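Local coordinates for GTPase-activating protein skywalker (Drosophila melanogaster, PDB 6R82) that acts, as a whole protein of which this chain is the TLDc domain, as a GTPase-activating protein for Rab35 that regulates synaptic vesicle protein recycling, at residues A[42-47]-A[149-153]; A[152-157]-A[171-176]; A[124-128]-A[160-164]; A[74-80]-A[92-96]. All blocks are in the same frame, centred on the assembly; numbering follows the deposited sequence.

Contact 1. Residues A[42-47]-A[149-153]; sequences CSLTTF and DENIR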
loop_
_atom_site.group_PDB
_atom_site.type_symbol
_atom_site.label_atom_id
_atom_site.label_comp_id
_atom_site.label_asym_id
_atom_site.label_seq_id
_atom_site.Cartn_x
_atom_site.Cartn_y
_atom_site.Cartn_z
ATOM N N CYS A 42 -3.167 -9.771 13.585
ATOM C CA CYS A 42 -3.976 -9.423 12.433
ATOM C C CYS A 42 -4.942 -8.322 12.881
ATOM O O CYS A 42 -6.131 -8.557 13.125
ATOM C CB CYS A 42 -4.705 -10.647 11.882
ATOM S SG CYS A 42 -4.962 -10.591 10.111
ATOM N N SER A 43 -4.410 -7.103 12.984
ATOM C CA SER A 43 -5.196 -5.950 13.404
ATOM C C SER A 43 -4.450 -4.677 13.030
ATOM O O SER A 43 -3.215 -4.659 12.976
ATOM C CB SER A 43 -5.452 -5.964 14.910
ATOM O OG SER A 43 -4.226 -5.883 15.620
ATOM N N LEU A 44 -5.214 -3.604 12.803
ATOM C CA LEU A 44 -4.590 -2.316 12.535
ATOM C C LEU A 44 -3.708 -1.893 13.697
ATOM O O LEU A 44 -2.645 -1.310 13.482
ATOM C CB LEU A 44 -5.656 -1.265 12.243
ATOM C CG LEU A 44 -6.299 -1.449 10.868
ATOM C CD1 LEU A 44 -7.157 -0.258 10.529
ATOM C CD2 LEU A 44 -5.249 -1.658 9.780
ATOM N N THR A 45 -4.105 -2.232 14.927
ATOM C CA THR A 45 -3.329 -1.852 16.104
ATOM C C THR A 45 -1.917 -2.449 16.076
ATOM O O THR A 45 -0.930 -1.745 16.332
ATOM C CB THR A 45 -4.071 -2.275 17.372
ATOM O OG1 THR A 45 -5.343 -1.609 17.424
ATOM C CG2 THR A 45 -3.252 -1.907 18.602
ATOM N N THR A 46 -1.791 -3.746 15.774
ATOM C CA THR A 46 -0.446 -4.315 15.680
ATOM C C THR A 46 0.261 -3.869 14.405
ATOM O O THR A 46 1.490 -3.721 14.402
ATOM C CB THR A 46 -0.480 -5.846 15.765
ATOM O OG1 THR A 46 -1.264 -6.385 14.692
ATOM C CG2 THR A 46 -1.078 -6.290 17.096
ATOM N N PHE A 47 -0.491 -3.634 13.329
ATOM C CA PHE A 47 0.077 -3.082 12.098
ATOM C C PHE A 47 0.789 -1.750 12.361
ATOM O O PHE A 47 1.948 -1.563 11.963
ATOM C CB PHE A 47 -1.049 -2.924 11.068
ATOM C CG PHE A 47 -0.653 -2.209 9.794
ATOM C CD1 PHE A 47 -0.748 -0.831 9.694
ATOM C CD2 PHE A 47 -0.265 -2.933 8.671
ATOM C CE1 PHE A 47 -0.415 -0.175 8.518
ATOM C CE2 PHE A 47 0.062 -2.292 7.488
ATOM C CZ PHE A 47 -0.011 -0.908 7.409
ATOM N N ASP A 149 -10.349 -3.266 6.582
ATOM C CA ASP A 149 -10.977 -3.033 7.875
ATOM C C ASP A 149 -9.983 -3.237 9.020
ATOM O O ASP A 149 -8.832 -3.640 8.826
ATOM C CB ASP A 149 -12.231 -3.918 8.043
ATOM C CG ASP A 149 -11.925 -5.421 8.215
ATOM O OD1 ASP A 149 -10.820 -5.823 8.644
ATOM O OD2 ASP A 149 -12.848 -6.225 7.933
ATOM N N GLU A 150 -10.455 -2.959 10.236
ATOM C CA GLU A 150 -9.601 -2.928 11.416
ATOM C C GLU A 150 -9.074 -4.298 11.802
ATOM O O GLU A 150 -8.153 -4.377 12.622
ATOM C CB GLU A 150 -10.357 -2.325 12.607
ATOM C CG GLU A 150 -11.453 -3.237 13.162
ATOM C CD GLU A 150 -12.400 -2.517 14.118
ATOM O OE1 GLU A 150 -12.394 -2.851 15.323
ATOM O OE2 GLU A 150 -13.149 -1.620 13.666
ATOM N N ASN A 151 -9.636 -5.371 11.247
ATOM C CA ASN A 151 -9.170 -6.720 11.531
ATOM C C ASN A 151 -8.259 -7.260 10.442
ATOM O O ASN A 151 -7.757 -8.381 10.581
ATOM C CB ASN A 151 -10.358 -7.668 11.726
ATOM C CG ASN A 151 -11.277 -7.213 12.837
ATOM O OD1 ASN A 151 -12.449 -6.909 12.605
ATOM N ND2 ASN A 151 -10.745 -7.147 14.051
ATOM N N ILE A 152 -8.028 -6.479 9.380
ATOM C CA ILE A 152 -7.246 -6.880 8.211
ATOM C C ILE A 152 -7.777 -8.212 7.695
ATOM O O ILE A 152 -7.007 -9.095 7.292
ATOM C CB ILE A 152 -5.735 -6.937 8.522
ATOM C CG1 ILE A 152 -5.337 -5.770 9.426
ATOM C CG2 ILE A 152 -4.921 -6.867 7.226
ATOM C CD1 ILE A 152 -3.836 -5.504 9.473
ATOM N N ARG A 153 -9.104 -8.361 7.723
ATOM C CA ARG A 153 -9.756 -9.563 7.235
ATOM C C ARG A 153 -10.515 -9.315 5.936
ATOM O O ARG A 153 -10.330 -10.063 4.970
ATOM C CB ARG A 153 -10.691 -10.122 8.309
ATOM C CG ARG A 153 -11.764 -11.042 7.753
ATOM C CD ARG A 153 -12.546 -11.759 8.858
ATOM N NE ARG A 153 -11.769 -12.794 9.547
ATOM C CZ ARG A 153 -11.149 -13.826 8.964
ATOM N NH1 ARG A 153 -11.213 -14.021 7.651
ATOM N NH2 ARG A 153 -10.471 -14.690 9.713
HETATM O O HOH W 1 -7.112 -2.869 15.284
#
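The carbonyl of Glu150 takes the N-H of Leu44 from above its plane, 38° out of it, in a nearly straight bond of 3.0 Å between Leu44 N and Glu150 O. A water linked to the same oxygen and to Thr45 N bridges beside this bond. The Phe47 ring is approached obliquely by Ile152 CD1, which lies 4.1 Å from Phe47 CB, and is met edge-to-face by Trp77; the Phe47 side chain also touches Leu179 and Val181 of strand 173-185. A third flat group, the carboxylate of Asp149, holds the turn 149-153 in shape and is gripped on both faces: Asn151 N lies 2.9 Å from OD1 of Asp149, and Arg153 N donates to that oxygen from the opposite face. The first of these bonds makes an Asx turn, superposed on a type I beta turn from Asp149 to Ile152.

Within this TLDc domain, the turn joins strands 146-149 and 154-156 and abuts the start of helix 44-51, where Ser43 holds the N-cap position. Leu44 turns CG anti to its carbonyl carbon (chi1 -73°), which sets CD1 3.7 Å from Glu150 CA and lets CD2 approach Ile152 CD1 at 4.1 Å. With only an alanine at Leu44, both contacts go, which is likely to leave a gap beside Glu150 CA and Ile152 CD1. Ile152 CB faces Cys42 SG at 4.1 Å.

Contact 2. Residues A[152-157]-A[171-176]; sequences IRFGKT and SGDFEI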
loop_
_atom_site.group_PDB
_atom_site.type_symbol
_atom_site.label_atom_id
_atom_site.label_comp_id
_atom_site.label_asym_id
_atom_site.label_seq_id
_atom_site.Cartn_x
_atom_site.Cartn_y
_atom_site.Cartn_z
ATOM N N ILE A 152 -8.028 -6.479 9.380
ATOM C CA ILE A 152 -7.246 -6.880 8.211
ATOM C C ILE A 152 -7.777 -8.212 7.695
ATOM O O ILE A 152 -7.007 -9.095 7.292
ATOM C CB ILE A 152 -5.735 -6.937 8.522
ATOM C CG1 ILE A 152 -5.337 -5.770 9.426
ATOM C CG2 ILE A 152 -4.921 -6.867 7.226
ATOM C CD1 ILE A 152 -3.836 -5.504 9.473
ATOM N N ARG A 153 -9.104 -8.361 7.723
ATOM C CA ARG A 153 -9.756 -9.563 7.235
ATOM C C ARG A 153 -10.515 -9.315 5.936
ATOM O O ARG A 153 -10.330 -10.063 4.970
ATOM C CB ARG A 153 -10.691 -10.122 8.309
ATOM C CG ARG A 153 -11.764 -11.042 7.753
ATOM C CD ARG A 153 -12.546 -11.759 8.858
ATOM N NE ARG A 153 -11.769 -12.794 9.547
ATOM C CZ ARG A 153 -11.149 -13.826 8.964
ATOM N NH1 ARG A 153 -11.213 -14.021 7.651
ATOM N NH2 ARG A 153 -10.471 -14.690 9.713
ATOM N N PHE A 154 -11.337 -8.259 5.870
ATOM C CA PHE A 154 -12.094 -7.942 4.667
ATOM C C PHE A 154 -11.701 -6.572 4.134
ATOM O O PHE A 154 -11.302 -5.681 4.889
ATOM C CB PHE A 154 -13.616 -7.944 4.910
ATOM C CG PHE A 154 -14.155 -9.224 5.473
ATOM C CD1 PHE A 154 -13.996 -10.415 4.790
ATOM C CD2 PHE A 154 -14.839 -9.230 6.684
ATOM C CE1 PHE A 154 -14.488 -11.602 5.301
ATOM C CE2 PHE A 154 -15.339 -10.418 7.204
ATOM C CZ PHE A 154 -15.163 -11.604 6.508
ATOM N N GLY A 155 -11.869 -6.395 2.825
ATOM C CA GLY A 155 -11.518 -5.152 2.179
ATOM C C GLY A 155 -12.291 -4.963 0.894
ATOM O O GLY A 155 -13.006 -5.855 0.432
ATOM N N LYS A 156 -12.134 -3.777 0.317
ATOM C CA LYS A 156 -12.833 -3.409 -0.901
ATOM C C LYS A 156 -11.852 -2.727 -1.840
ATOM O O LYS A 156 -10.785 -2.266 -1.429
ATOM C CB LYS A 156 -14.023 -2.483 -0.610
ATOM C CG LYS A 156 -15.056 -3.074 0.355
ATOM C CD LYS A 156 -16.280 -2.173 0.483
ATOM C CE LYS A 156 -16.116 -1.127 1.580
ATOM N NZ LYS A 156 -16.913 -1.470 2.801
ATOM N N THR A 157 -12.225 -2.669 -3.115
ATOM C CA THR A 157 -11.426 -1.952 -4.094
ATOM C C THR A 157 -12.347 -1.360 -5.150
ATOM O O THR A 157 -13.300 -2.005 -5.589
ATOM C CB THR A 157 -10.381 -2.860 -4.744
ATOM O OG1 THR A 157 -9.809 -2.189 -5.871
ATOM C CG2 THR A 157 -11.020 -4.159 -5.194
ATOM N N SER A 171 -14.302 -8.736 -8.757
ATOM C CA SER A 171 -15.243 -8.372 -7.708
ATOM C C SER A 171 -14.725 -7.157 -6.943
ATOM O O SER A 171 -13.518 -6.976 -6.766
ATOM C CB SER A 171 -15.457 -9.551 -6.757
ATOM O OG SER A 171 -15.694 -9.107 -5.432
ATOM N N GLY A 172 -15.649 -6.308 -6.490
ATOM C CA GLY A 172 -15.222 -5.104 -5.788
ATOM C C GLY A 172 -14.708 -5.314 -4.374
ATOM O O GLY A 172 -14.222 -4.356 -3.766
ATOM N N ASP A 173 -14.814 -6.531 -3.842
ATOM C CA ASP A 173 -14.449 -6.869 -2.475
ATOM C C ASP A 173 -13.427 -7.997 -2.482
ATOM O O ASP A 173 -13.169 -8.628 -3.511
ATOM C CB ASP A 173 -15.667 -7.323 -1.660
ATOM C CG ASP A 173 -16.890 -6.471 -1.903
ATOM O OD1 ASP A 173 -16.746 -5.232 -2.020
ATOM O OD2 ASP A 173 -17.997 -7.046 -1.981
ATOM N N PHE A 174 -12.873 -8.272 -1.305
ATOM C CA PHE A 174 -11.933 -9.372 -1.166
ATOM C C PHE A 174 -11.778 -9.707 0.305
ATOM O O PHE A 174 -12.081 -8.897 1.186
ATOM C CB PHE A 174 -10.565 -9.043 -1.793
ATOM C CG PHE A 174 -9.926 -7.775 -1.269
ATOM C CD1 PHE A 174 -9.068 -7.808 -0.177
ATOM C CD2 PHE A 174 -10.178 -6.552 -1.878
ATOM C CE1 PHE A 174 -8.484 -6.641 0.298
ATOM C CE2 PHE A 174 -9.602 -5.392 -1.409
ATOM C CZ PHE A 174 -8.756 -5.432 -0.317
ATOM N N GLU A 175 -11.319 -10.924 0.555
ATOM C CA GLU A 175 -10.844 -11.335 1.861
ATOM C C GLU A 175 -9.336 -11.521 1.781
ATOM O O GLU A 175 -8.819 -12.040 0.786
ATOM C CB GLU A 175 -11.504 -12.630 2.326
ATOM C CG GLU A 175 -11.474 -12.803 3.829
ATOM C CD GLU A 175 -11.768 -14.221 4.256
ATOM O OE1 GLU A 175 -12.006 -15.066 3.370
ATOM O OE2 GLU A 175 -11.761 -14.491 5.476
ATOM N N ILE A 176 -8.640 -11.094 2.828
ATOM C CA ILE A 176 -7.184 -11.087 2.848
ATOM C C ILE A 176 -6.695 -12.442 3.336
ATOM O O ILE A 176 -6.993 -12.850 4.463
ATOM C CB ILE A 176 -6.650 -9.952 3.734
ATOM C CG1 ILE A 176 -6.997 -8.605 3.095
ATOM C CG2 ILE A 176 -5.138 -10.094 3.944
ATOM C CD1 ILE A 176 -7.785 -7.683 3.999
#
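Phe174 and Gly155 form the hydrogen-bonded pair of an antiparallel strand pairing, in which the short strand 154-156 joins the beginning of the long strand 173-185 in the sheet of the TLDc domain. Gly155 N donates to Phe174 O and Phe174 N to Gly155 O, both at 3.0 Å; Ile176 N to Arg153 O and Thr157 N to Gly172 O extend the pairing at its two ends.

In Phe174, CG sits between the backbone N and the carbonyl carbon (chi1 55°), which folds the ring back across the partner strand. One face thus receives a CH-pi contact from Gly155 CA, 4.0 Å from the ring centroid, an approach that a side chain at Gly155 would obstruct. Phe69 meets the ring edge-to-face. Ile176 holds CG1 anti to its carbonyl carbon, bringing CD1 3.7 Å from Ile152 O. Thr157 sets CG2 3.5 Å from Gly172 O, while its OG1 bonds to Ala145 O.

On the other side of the sheet, Phe154 CE1 lies 3.6 Å from Glu175 CG, and Arg153 CG sits over the centre of the Phe154 ring. Glu175 runs extended beside Arg153, consistent with a salt bridge, although their modelled approach is too short to be trusted. Lys156 CG is 3.6 Å from Asp173 OD1, while its amine finds Trp147 in a cation-pi contact. At the edge of the Phe174 ring, CE2 comes within 3.3 Å of Lys156 O.

Contact 3. Residues A[124-128]-A[160-164]; sequences SSELF and CKTFN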
loop_
_atom_site.group_PDB
_atom_site.type_symbol
_atom_site.label_atom_id
_atom_site.label_comp_id
_atom_site.label_asym_id
_atom_site.label_seq_id
_atom_site.Cartn_x
_atom_site.Cartn_y
_atom_site.Cartn_z
ATOM N N SER A 124 -9.107 16.626 -5.334
ATOM C CA SER A 124 -9.625 15.266 -5.283
ATOM C C SER A 124 -8.834 14.283 -6.138
ATOM O O SER A 124 -9.140 13.089 -6.114
ATOM C CB SER A 124 -11.084 15.247 -5.728
ATOM O OG SER A 124 -11.150 15.252 -7.141
ATOM N N SER A 125 -7.849 14.739 -6.907
ATOM C CA SER A 125 -6.960 13.818 -7.600
ATOM C C SER A 125 -5.602 13.697 -6.906
ATOM O O SER A 125 -4.654 13.177 -7.506
ATOM C CB SER A 125 -6.788 14.241 -9.061
ATOM O OG SER A 125 -6.258 15.554 -9.159
ATOM N N GLU A 126 -5.499 14.151 -5.650
ATOM C CA GLU A 126 -4.260 14.163 -4.874
ATOM C C GLU A 126 -4.456 13.527 -3.503
ATOM O O GLU A 126 -3.956 14.034 -2.495
ATOM C CB GLU A 126 -3.737 15.587 -4.701
ATOM C CG GLU A 126 -3.185 16.219 -5.949
ATOM C CD GLU A 126 -2.658 17.616 -5.691
ATOM O OE1 GLU A 126 -1.441 17.848 -5.881
ATOM O OE2 GLU A 126 -3.466 18.482 -5.285
ATOM N N LEU A 127 -5.168 12.402 -3.443
ATOM C CA LEU A 127 -5.566 11.763 -2.189
ATOM C C LEU A 127 -4.904 10.393 -2.118
ATOM O O LEU A 127 -5.385 9.434 -2.725
ATOM C CB LEU A 127 -7.088 11.634 -2.100
ATOM C CG LEU A 127 -7.945 12.895 -2.238
ATOM C CD1 LEU A 127 -9.438 12.551 -2.104
ATOM C CD2 LEU A 127 -7.538 13.934 -1.199
ATOM N N PHE A 128 -3.822 10.290 -1.343
ATOM C CA PHE A 128 -2.928 9.136 -1.415
ATOM C C PHE A 128 -3.185 8.106 -0.318
ATOM O O PHE A 128 -3.507 6.954 -0.617
ATOM C CB PHE A 128 -1.475 9.633 -1.390
ATOM C CG PHE A 128 -1.149 10.543 -2.538
ATOM C CD1 PHE A 128 -1.266 10.095 -3.846
ATOM C CD2 PHE A 128 -0.765 11.854 -2.318
ATOM C CE1 PHE A 128 -0.998 10.947 -4.919
ATOM C CE2 PHE A 128 -0.488 12.704 -3.385
ATOM C CZ PHE A 128 -0.607 12.240 -4.688
ATOM N N CYS A 160 -10.599 5.067 -8.336
ATOM C CA CYS A 160 -10.428 6.346 -7.665
ATOM C C CYS A 160 -9.807 7.334 -8.642
ATOM O O CYS A 160 -9.159 6.948 -9.616
ATOM C CB CYS A 160 -9.564 6.207 -6.401
ATOM S SG CYS A 160 -7.770 6.186 -6.722
ATOM N N LYS A 161 -10.014 8.622 -8.370
ATOM C CA LYS A 161 -9.526 9.664 -9.270
ATOM C C LYS A 161 -8.059 10.020 -9.066
ATOM O O LYS A 161 -7.456 10.635 -9.957
ATOM C CB LYS A 161 -10.357 10.933 -9.115
ATOM C CG LYS A 161 -11.572 10.950 -10.010
ATOM C CD LYS A 161 -12.414 12.191 -9.815
ATOM C CE LYS A 161 -11.663 13.466 -10.170
ATOM N NZ LYS A 161 -10.806 13.992 -9.067
ATOM N N THR A 162 -7.473 9.697 -7.916
ATOM C CA THR A 162 -6.054 9.980 -7.748
ATOM C C THR A 162 -5.207 9.094 -8.661
ATOM O O THR A 162 -4.201 9.553 -9.209
ATOM C CB THR A 162 -5.670 9.825 -6.272
ATOM O OG1 THR A 162 -6.307 10.863 -5.510
ATOM C CG2 THR A 162 -4.155 9.947 -6.085
ATOM N N PHE A 163 -5.634 7.852 -8.897
ATOM C CA PHE A 163 -4.865 6.911 -9.692
ATOM C C PHE A 163 -5.563 6.423 -10.957
ATOM O O PHE A 163 -4.926 5.722 -11.752
ATOM C CB PHE A 163 -4.480 5.702 -8.829
ATOM C CG PHE A 163 -3.546 6.053 -7.715
ATOM C CD1 PHE A 163 -2.280 6.558 -7.993
ATOM C CD2 PHE A 163 -3.943 5.928 -6.389
ATOM C CE1 PHE A 163 -1.411 6.908 -6.969
ATOM C CE2 PHE A 163 -3.077 6.267 -5.355
ATOM C CZ PHE A 163 -1.812 6.760 -5.641
ATOM N N ASN A 164 -6.839 6.766 -11.166
ATOM C CA ASN A 164 -7.604 6.389 -12.363
ATOM C C ASN A 164 -7.471 4.904 -12.683
ATOM O O ASN A 164 -7.255 4.506 -13.828
ATOM C CB ASN A 164 -7.200 7.233 -13.569
ATOM C CG ASN A 164 -8.294 7.286 -14.626
ATOM O OD1 ASN A 164 -8.441 6.365 -15.434
ATOM N ND2 ASN A 164 -9.078 8.360 -14.613
#
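Thr162 carries the polar part of this contact through its hydroxyl. Its OG1 receives the N-H of Leu127 at 2.8 Å from Leu127 N, with an angle of 161° at the hydrogen, and bonds in turn to the carbonyl O of Gly140, so one buried hydroxyl links three pieces of chain. A weaker CA-H...O contact runs beside it, from Thr162 CA to Ser125 O at 3.5 Å; that same oxygen accepts from the indole N-H of Trp112. Lys161 NZ also points to Ser124 OG, but the modelled separation is so short that the exact position of this bond is doubtful.

Both segments are irregular loops of the TLDc domain: the first leads into strand 129-131, and the second lies in the connection from strand 154-156 to strand 173-185. Residues Gly139 to Gly141 bond through their backbone to both segments, reaching Leu127, Phe128, Lys161 and Thr162.

The apolar contacts gather round the methyl of Thr162. With CG2 anti to the backbone N while OG1 lies beside it (chi1 -68°), the methyl rests 3.8 Å above the centre of the Phe163 ring and also reaches Phe128 CE1 at 3.5 Å. The two phenylalanine side chains cross at about a right angle, and Phe163 CZ comes to the edge of the Phe128 ring, 3.8 Å from Phe128 CD1. Trp112 meets Phe128 edge-to-face.

Contact 4. Residues A[74-80]-A[92-96]; sequences SSRWFER and YFGTG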
loop_
_atom_site.group_PDB
_atom_site.type_symbol
_atom_site.label_atom_id
_atom_site.label_comp_id
_atom_site.label_asym_id
_atom_site.label_seq_id
_atom_site.Cartn_x
_atom_site.Cartn_y
_atom_site.Cartn_z
ATOM N N SER A 74 4.444 6.425 0.004
ATOM C CA SER A 74 5.560 7.353 0.144
ATOM C C SER A 74 5.858 7.746 1.596
ATOM O O SER A 74 7.000 8.099 1.898
ATOM C CB SER A 74 5.278 8.612 -0.672
ATOM O OG SER A 74 4.072 9.208 -0.216
ATOM N N SER A 75 4.881 7.707 2.508
ATOM C CA SER A 75 5.026 8.400 3.787
ATOM C C SER A 75 4.738 7.470 4.957
ATOM O O SER A 75 4.058 6.447 4.811
ATOM C CB SER A 75 4.087 9.616 3.856
ATOM O OG SER A 75 4.180 10.365 2.666
ATOM N N ARG A 76 5.248 7.837 6.135
ATOM C CA ARG A 76 5.023 6.984 7.295
ATOM C C ARG A 76 3.556 7.012 7.715
ATOM O O ARG A 76 2.885 8.048 7.645
ATOM C CB ARG A 76 5.932 7.373 8.462
ATOM C CG ARG A 76 6.187 8.790 8.617
ATOM C CD ARG A 76 7.323 9.080 9.582
ATOM N NE ARG A 76 7.296 10.523 9.684
ATOM C CZ ARG A 76 7.021 11.214 10.779
ATOM N NH1 ARG A 76 6.806 10.592 11.938
ATOM N NH2 ARG A 76 7.003 12.540 10.708
ATOM N N TRP A 77 3.044 5.849 8.106
ATOM C CA TRP A 77 1.660 5.794 8.555
ATOM C C TRP A 77 1.470 6.585 9.841
ATOM O O TRP A 77 0.343 6.968 10.154
ATOM C CB TRP A 77 1.214 4.339 8.722
ATOM C CG TRP A 77 1.008 3.620 7.394
ATOM C CD1 TRP A 77 1.848 2.716 6.818
ATOM C CD2 TRP A 77 -0.107 3.756 6.498
ATOM N NE1 TRP A 77 1.333 2.287 5.620
ATOM C CE2 TRP A 77 0.135 2.910 5.398
ATOM C CE3 TRP A 77 -1.279 4.521 6.517
ATOM C CZ2 TRP A 77 -0.765 2.786 4.322
ATOM C CZ3 TRP A 77 -2.169 4.412 5.437
ATOM C CH2 TRP A 77 -1.907 3.542 4.361
ATOM N N PHE A 78 2.557 6.854 10.575
ATOM C CA PHE A 78 2.509 7.749 11.726
ATOM C C PHE A 78 1.839 9.075 11.392
ATOM O O PHE A 78 1.223 9.690 12.266
ATOM C CB PHE A 78 3.929 8.011 12.229
ATOM C CG PHE A 78 4.009 8.858 13.485
ATOM C CD1 PHE A 78 3.946 8.263 14.737
ATOM C CD2 PHE A 78 4.199 10.240 13.402
ATOM C CE1 PHE A 78 4.047 9.027 15.904
ATOM C CE2 PHE A 78 4.300 11.018 14.551
ATOM C CZ PHE A 78 4.223 10.414 15.807
ATOM N N GLU A 79 1.961 9.538 10.148
ATOM C CA GLU A 79 1.412 10.839 9.775
ATOM C C GLU A 79 -0.110 10.836 9.616
ATOM O O GLU A 79 -0.676 11.886 9.323
ATOM C CB GLU A 79 2.076 11.332 8.480
ATOM C CG GLU A 79 3.555 11.739 8.713
ATOM C CD GLU A 79 4.262 12.248 7.451
ATOM O OE1 GLU A 79 3.603 12.427 6.407
ATOM O OE2 GLU A 79 5.493 12.474 7.513
ATOM N N ARG A 80 -0.783 9.701 9.829
ATOM C CA ARG A 80 -2.236 9.666 9.701
ATOM C C ARG A 80 -2.930 10.618 10.673
ATOM O O ARG A 80 -4.095 10.969 10.443
ATOM C CB ARG A 80 -2.742 8.239 9.918
ATOM C CG ARG A 80 -2.468 7.726 11.326
ATOM C CD ARG A 80 -2.704 6.233 11.457
ATOM N NE ARG A 80 -2.547 5.786 12.845
ATOM C CZ ARG A 80 -1.387 5.452 13.414
ATOM N NH1 ARG A 80 -0.233 5.504 12.721
ATOM N NH2 ARG A 80 -1.369 5.073 14.682
ATOM N N TYR A 92 -6.320 12.725 4.445
ATOM C CA TYR A 92 -5.406 12.147 3.469
ATOM C C TYR A 92 -4.023 12.777 3.579
ATOM O O TYR A 92 -3.892 13.985 3.798
ATOM C CB TYR A 92 -5.951 12.326 2.049
ATOM C CG TYR A 92 -6.952 11.259 1.665
ATOM C CD1 TYR A 92 -6.519 10.027 1.184
ATOM C CD2 TYR A 92 -8.331 11.470 1.797
ATOM C CE1 TYR A 92 -7.415 9.036 0.838
ATOM C CE2 TYR A 92 -9.248 10.473 1.442
ATOM C CZ TYR A 92 -8.779 9.261 0.964
ATOM O OH TYR A 92 -9.642 8.247 0.610
ATOM N N PHE A 93 -2.987 11.953 3.417
ATOM C CA PHE A 93 -1.614 12.435 3.462
ATOM C C PHE A 93 -0.786 11.660 2.437
ATOM O O PHE A 93 -1.278 10.733 1.792
ATOM C CB PHE A 93 -1.030 12.312 4.880
ATOM C CG PHE A 93 -0.931 10.883 5.383
ATOM C CD1 PHE A 93 -2.053 10.210 5.844
ATOM C CD2 PHE A 93 0.293 10.219 5.385
ATOM C CE1 PHE A 93 -1.970 8.904 6.314
ATOM C CE2 PHE A 93 0.390 8.916 5.840
ATOM C CZ PHE A 93 -0.744 8.250 6.308
ATOM N N GLY A 94 0.471 12.060 2.268
ATOM C CA GLY A 94 1.391 11.391 1.356
ATOM C C GLY A 94 1.812 12.276 0.192
ATOM O O GLY A 94 1.412 13.433 0.074
ATOM N N THR A 95 2.663 11.712 -0.667
ATOM C CA THR A 95 3.153 12.427 -1.840
ATOM C C THR A 95 2.828 11.661 -3.118
ATOM O O THR A 95 2.430 10.490 -3.097
ATOM C CB THR A 95 4.671 12.661 -1.791
ATOM O OG1 THR A 95 5.338 11.455 -2.196
ATOM C CG2 THR A 95 5.126 13.066 -0.411
ATOM N N GLY A 96 3.050 12.348 -4.243
ATOM C CA GLY A 96 2.811 11.824 -5.572
ATOM C C GLY A 96 3.722 10.695 -6.012
ATOM O O GLY A 96 3.540 10.196 -7.128
#
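The long connection between strands 68-73 and 99-104 folds back on itself here, Phe93 packing against the 3-10 turn that begins at Trp77. With CG between the backbone N and the carbonyl carbon (chi1 63°), Phe93 lays its ring flat against the turn's backbone: Glu79 C stands 4.0 Å above the centre of one face, with Arg80 N over the same face nearer the rim. Round the edge come Ser75 CB and Trp77 CE3, the latter 3.8 Å from Phe93 CZ. Replacing Phe93 by a serine removes the ring and is likely to leave the Glu79-Arg80 peptide and Trp77 CE3 without their cover, opening a gap under the turn.

Salt bridges flank the turn, from Arg76, just before it, to Glu79 and from Arg80 to Glu52 in the chain following helix 44-51. Further along, Thr95 N donates to Ser74 OG at 2.9 Å, with an angle of 163° at the hydrogen, and this oxygen also bonds to the hydroxyls of Ser75 and Thr98. Between Phe93 and Thr95 the backbone of Gly94 takes a positive phi (115°) that would jam a side chain against the preceding carbonyl, and its CA packs 3.2 Å from Ser75 OG.

Followed from the N terminus, these contacts illustrate how sequence-distant loops can be interlocked in one domain. Segment 42-47 opens a long loop that contact 1 closes only at 149-153. Inside it, contact 4 closes a short excursion between strands 68-73 and 99-104. Segment 124-128 then opens contact 3, which closes at 160-164 and so crosses contact 1. It crosses contact 2 as well, since that pairing opens at 152-157 and closes at 171-176. Contacts 1 and 2 share Ile152 and Arg153, joining the start of helix 44-51 to the sheet at strands 154-156 and 173-185. Contact 4 touches contact 1 through Trp77 and Phe47, and contact 3 through Phe128 against residues 93-96.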